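Local coordinates for putative Acetyltransferase (Lactobacillus plantarum WCFS1, PDB 3EFA), which is a putative N-acetyltransferase of the GNAT family, probably transferring the acetyl group of acetyl-CoA to an amine of a substrate not yet identified, at residues 51-62 with 88-96. Numbering follows the deposited sequence.
Sequences LYLQPDLPITTL and WGRQLLTAA. With FMT (formic acid), chain C.
W88 and G89 end a stretch that matches the R/Q-x-x-G-x-G/A motif by which GNAT enzymes bind acetyl-CoA, and they begin helix 88-102, which lies over the antiparallel hairpin of strands 48-52 and 57-66. The helix segment crosses strand 57-62 at -50°, with the axes 8.3 Å apart at their closest.

The W88 indole reaches the turn end of the hairpin. Two methyls sit over one face of it: I59 CD1 is 3.6 Å from the centroid of the five-membered ring, and L53 CD2 is 4.2 Å from that of the six-membered ring, both CH-pi contacts. I59 gets there with CG1 tucked over the backbone, flanked by N and C (chi1 66°), and the chain then runs out extended, putting CD1 above the pyrrole half. L51 meets the ring more obliquely, its CD2 3.9 Å from W88 CE3. Without the indole, as with an alanine here, the I59 and L53 methyls would probably lose their aromatic face, leaving a gap beside the first turn of the helix.

One turn further along, the L92 and T60 side chains lie antiparallel alongside each other, T60 CG2 against L92 CD2, and that CD2 also lies against the strand backbone, 3.6 Å from T61 CA. T60 OG1 is hydrogen-bonded outside the contact, to C78 O and T79 OG1 of the adjacent strand 71-79. Another turn on, L62 CD2 packs 4.1 Å from A96 CB; F74 of strand 71-79 also touches L62 and A96.

A formic acid, probably from the crystallisation liquor, sits at the loop and helix start that in GNAT relatives bind the pyrophosphate of CoA, so it may mark that site. G85 N bonds it too, and G89 N gives its hydrogen to O1 of the formic acid at 3.1 Å (N-H...O 154°).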
loop_
_atom_site.group_PDB
_atom_site.type_symbol
_atom_site.label_atom_id
_atom_site.label_comp_id
_atom_site.label_asym_id
_atom_site.label_seq_id
_atom_site.Cartn_x
_atom_site.Cartn_y
_atom_site.Cartn_z
ATOM N N LEU A 51 -19.943 12.725 -13.912
ATOM C CA LEU A 51 -20.710 12.305 -15.102
ATOM C C LEU A 51 -22.172 12.792 -15.051
ATOM O O LEU A 51 -22.905 12.513 -14.099
ATOM C CB LEU A 51 -20.644 10.774 -15.303
ATOM C CG LEU A 51 -21.177 10.153 -16.622
ATOM C CD1 LEU A 51 -20.472 8.832 -17.003
ATOM C CD2 LEU A 51 -22.727 9.970 -16.653
ATOM N N TYR A 52 -22.581 13.523 -16.084
ATOM C CA TYR A 52 -23.929 14.113 -16.181
ATOM C C TYR A 52 -24.772 13.455 -17.299
ATOM O O TYR A 52 -24.299 13.290 -18.438
ATOM C CB TYR A 52 -23.822 15.608 -16.507
ATOM C CG TYR A 52 -23.081 16.474 -15.500
ATOM C CD1 TYR A 52 -23.780 17.232 -14.555
ATOM C CD2 TYR A 52 -21.682 16.570 -15.514
ATOM C CE1 TYR A 52 -23.109 18.041 -13.635
ATOM C CE2 TYR A 52 -21.000 17.382 -14.597
ATOM C CZ TYR A 52 -21.724 18.119 -13.661
ATOM O OH TYR A 52 -21.066 18.932 -12.748
ATOM N N LEU A 53 -26.010 13.076 -16.994
ATOM C CA LEU A 53 -26.913 12.642 -18.065
ATOM C C LEU A 53 -27.482 13.878 -18.739
ATOM O O LEU A 53 -27.598 13.944 -19.962
ATOM C CB LEU A 53 -28.050 11.778 -17.536
ATOM C CG LEU A 53 -27.685 10.353 -17.144
ATOM C CD1 LEU A 53 -28.953 9.534 -16.994
ATOM C CD2 LEU A 53 -26.768 9.735 -18.189
ATOM N N GLN A 54 -27.841 14.856 -17.916
ATOM C CA GLN A 54 -28.247 16.162 -18.393
ATOM C C GLN A 54 -27.471 17.170 -17.564
ATOM O O GLN A 54 -26.831 16.796 -16.570
ATOM C CB GLN A 54 -29.749 16.370 -18.196
ATOM C CG GLN A 54 -30.621 15.211 -18.645
ATOM C CD GLN A 54 -32.049 15.349 -18.148
ATOM O OE1 GLN A 54 -32.422 16.372 -17.561
ATOM N NE2 GLN A 54 -32.856 14.316 -18.372
ATOM N N PRO A 55 -27.516 18.448 -17.974
ATOM C CA PRO A 55 -26.806 19.541 -17.294
ATOM C C PRO A 55 -27.307 19.760 -15.871
ATOM O O PRO A 55 -26.579 20.311 -15.036
ATOM C CB PRO A 55 -27.128 20.765 -18.163
ATOM C CG PRO A 55 -27.464 20.192 -19.518
ATOM C CD PRO A 55 -28.120 18.870 -19.252
ATOM N N ASP A 56 -28.540 19.345 -15.598
ATOM C CA ASP A 56 -29.073 19.436 -14.239
ATOM C C ASP A 56 -29.134 18.078 -13.527
ATOM O O ASP A 56 -29.842 17.930 -12.526
ATOM C CB ASP A 56 -30.448 20.140 -14.205
ATOM C CG ASP A 56 -31.526 19.420 -15.035
ATOM O OD1 ASP A 56 -31.208 18.446 -15.764
ATOM O OD2 ASP A 56 -32.706 19.848 -14.961
ATOM N N LEU A 57 -28.394 17.096 -14.036
ATOM C CA LEU A 57 -28.480 15.740 -13.498
ATOM C C LEU A 57 -27.132 14.999 -13.394
ATOM O O LEU A 57 -26.844 14.083 -14.185
ATOM C CB LEU A 57 -29.491 14.921 -14.305
ATOM C CG LEU A 57 -29.871 13.536 -13.775
ATOM C CD1 LEU A 57 -30.409 13.630 -12.355
ATOM C CD2 LEU A 57 -30.889 12.882 -14.704
ATOM N N PRO A 58 -26.307 15.379 -12.402
ATOM C CA PRO A 58 -25.095 14.583 -12.158
ATOM C C PRO A 58 -25.483 13.234 -11.549
ATOM O O PRO A 58 -26.394 13.224 -10.721
ATOM C CB PRO A 58 -24.317 15.426 -11.144
ATOM C CG PRO A 58 -25.347 16.236 -10.423
ATOM C CD PRO A 58 -26.521 16.420 -11.377
ATOM N N ILE A 59 -24.834 12.136 -11.945
ATOM C CA ILE A 59 -25.214 10.807 -11.432
ATOM C C ILE A 59 -24.092 9.957 -10.803
ATOM O O ILE A 59 -24.364 9.046 -10.009
ATOM C CB ILE A 59 -25.968 9.946 -12.489
ATOM C CG1 ILE A 59 -25.056 9.594 -13.664
ATOM C CG2 ILE A 59 -27.242 10.640 -12.963
ATOM C CD1 ILE A 59 -25.585 8.429 -14.512
ATOM N N THR A 60 -22.842 10.234 -11.153
ATOM C CA THR A 60 -21.736 9.513 -10.539
ATOM C C THR A 60 -20.500 10.425 -10.466
ATOM O O THR A 60 -20.377 11.366 -11.266
ATOM C CB THR A 60 -21.475 8.143 -11.266
ATOM O OG1 THR A 60 -20.580 7.333 -10.491
ATOM C CG2 THR A 60 -20.915 8.351 -12.682
ATOM N N THR A 61 -19.621 10.176 -9.488
ATOM C CA THR A 61 -18.480 11.064 -9.226
ATOM C C THR A 61 -17.276 10.354 -8.598
ATOM O O THR A 61 -17.414 9.313 -7.961
ATOM C CB THR A 61 -18.876 12.266 -8.294
ATOM O OG1 THR A 61 -17.763 13.156 -8.141
ATOM C CG2 THR A 61 -19.281 11.772 -6.910
ATOM N N LEU A 62 -16.099 10.936 -8.784
ATOM C CA LEU A 62 -14.902 10.548 -8.030
ATOM C C LEU A 62 -13.977 11.761 -7.786
ATOM O O LEU A 62 -14.068 12.774 -8.489
ATOM C CB LEU A 62 -14.157 9.387 -8.718
ATOM C CG LEU A 62 -13.496 9.567 -10.095
ATOM C CD1 LEU A 62 -12.154 10.301 -10.004
ATOM C CD2 LEU A 62 -13.311 8.207 -10.770
ATOM N N TRP A 88 -22.337 3.016 -15.104
ATOM C CA TRP A 88 -21.890 4.412 -15.170
ATOM C C TRP A 88 -20.567 4.676 -14.408
ATOM O O TRP A 88 -19.666 5.355 -14.921
ATOM C CB TRP A 88 -23.001 5.396 -14.733
ATOM C CG TRP A 88 -24.243 5.366 -15.618
ATOM C CD1 TRP A 88 -25.498 4.932 -15.263
ATOM C CD2 TRP A 88 -24.343 5.781 -16.997
ATOM N NE1 TRP A 88 -26.365 5.057 -16.329
ATOM C CE2 TRP A 88 -25.686 5.573 -17.402
ATOM C CE3 TRP A 88 -23.434 6.314 -17.921
ATOM C CZ2 TRP A 88 -26.137 5.874 -18.698
ATOM C CZ3 TRP A 88 -23.885 6.619 -19.209
ATOM C CH2 TRP A 88 -25.226 6.396 -19.586
ATOM N N GLY A 89 -20.449 4.148 -13.194
ATOM C CA GLY A 89 -19.200 4.270 -12.456
ATOM C C GLY A 89 -18.006 3.756 -13.255
ATOM O O GLY A 89 -16.935 4.368 -13.272
ATOM N N ARG A 90 -18.200 2.631 -13.937
ATOM C CA ARG A 90 -17.144 2.007 -14.733
ATOM C C ARG A 90 -16.742 2.888 -15.914
ATOM O O ARG A 90 -15.554 2.997 -16.243
ATOM C CB ARG A 90 -17.598 0.614 -15.209
ATOM C CG ARG A 90 -16.471 -0.335 -15.603
ATOM C CD ARG A 90 -16.955 -1.790 -15.767
ATOM N NE ARG A 90 -18.166 -1.869 -16.575
ATOM C CZ ARG A 90 -19.320 -2.391 -16.161
ATOM N NH1 ARG A 90 -19.415 -2.926 -14.948
ATOM N NH2 ARG A 90 -20.376 -2.391 -16.971
ATOM N N GLN A 91 -17.746 3.512 -16.543
ATOM C CA GLN A 91 -17.544 4.474 -17.626
ATOM C C GLN A 91 -16.736 5.698 -17.153
ATOM O O GLN A 91 -15.806 6.145 -17.836
ATOM C CB GLN A 91 -18.901 4.932 -18.171
ATOM C CG GLN A 91 -18.878 5.556 -19.565
ATOM C CD GLN A 91 -19.418 4.620 -20.648
ATOM O OE1 GLN A 91 -20.038 3.597 -20.345
ATOM N NE2 GLN A 91 -19.189 4.973 -21.914
ATOM N N LEU A 92 -17.093 6.238 -15.989
ATOM C CA LEU A 92 -16.369 7.372 -15.406
ATOM C C LEU A 92 -14.894 7.036 -15.156
ATOM O O LEU A 92 -13.993 7.808 -15.529
ATOM C CB LEU A 92 -17.031 7.839 -14.097
ATOM C CG LEU A 92 -16.433 9.106 -13.445
ATOM C CD1 LEU A 92 -16.307 10.276 -14.438
ATOM C CD2 LEU A 92 -17.204 9.554 -12.207
ATOM N N LEU A 93 -14.656 5.881 -14.533
ATOM C CA LEU A 93 -13.304 5.458 -14.202
ATOM C C LEU A 93 -12.434 5.273 -15.446
ATOM O O LEU A 93 -11.282 5.734 -15.481
ATOM C CB LEU A 93 -13.326 4.175 -13.371
ATOM C CG LEU A 93 -11.955 3.600 -12.992
ATOM C CD1 LEU A 93 -11.170 4.580 -12.094
ATOM C CD2 LEU A 93 -12.092 2.213 -12.323
ATOM N N THR A 94 -12.983 4.602 -16.458
ATOM C CA THR A 94 -12.284 4.446 -17.743
ATOM C C THR A 94 -11.897 5.814 -18.323
ATOM O O THR A 94 -10.803 5.976 -18.861
ATOM C CB THR A 94 -13.126 3.649 -18.779
ATOM O OG1 THR A 94 -13.360 2.318 -18.301
ATOM C CG2 THR A 94 -12.416 3.571 -20.133
ATOM N N ALA A 95 -12.775 6.812 -18.190
ATOM C CA ALA A 95 -12.411 8.164 -18.636
ATOM C C ALA A 95 -11.366 8.860 -17.740
ATOM O O ALA A 95 -10.491 9.566 -18.233
ATOM C CB ALA A 95 -13.652 9.039 -18.833
ATOM N N ALA A 96 -11.446 8.650 -16.432
ATOM C CA ALA A 96 -10.476 9.257 -15.510
ATOM C C ALA A 96 -9.049 8.711 -15.684
ATOM O O ALA A 96 -8.070 9.465 -15.559
ATOM C CB ALA A 96 -10.947 9.121 -14.042
HETATM C C FMT C . -22.262 2.138 -10.126
HETATM O O1 FMT C . -22.306 2.817 -11.155
HETATM O O2 FMT C . -23.182 1.420 -9.729
#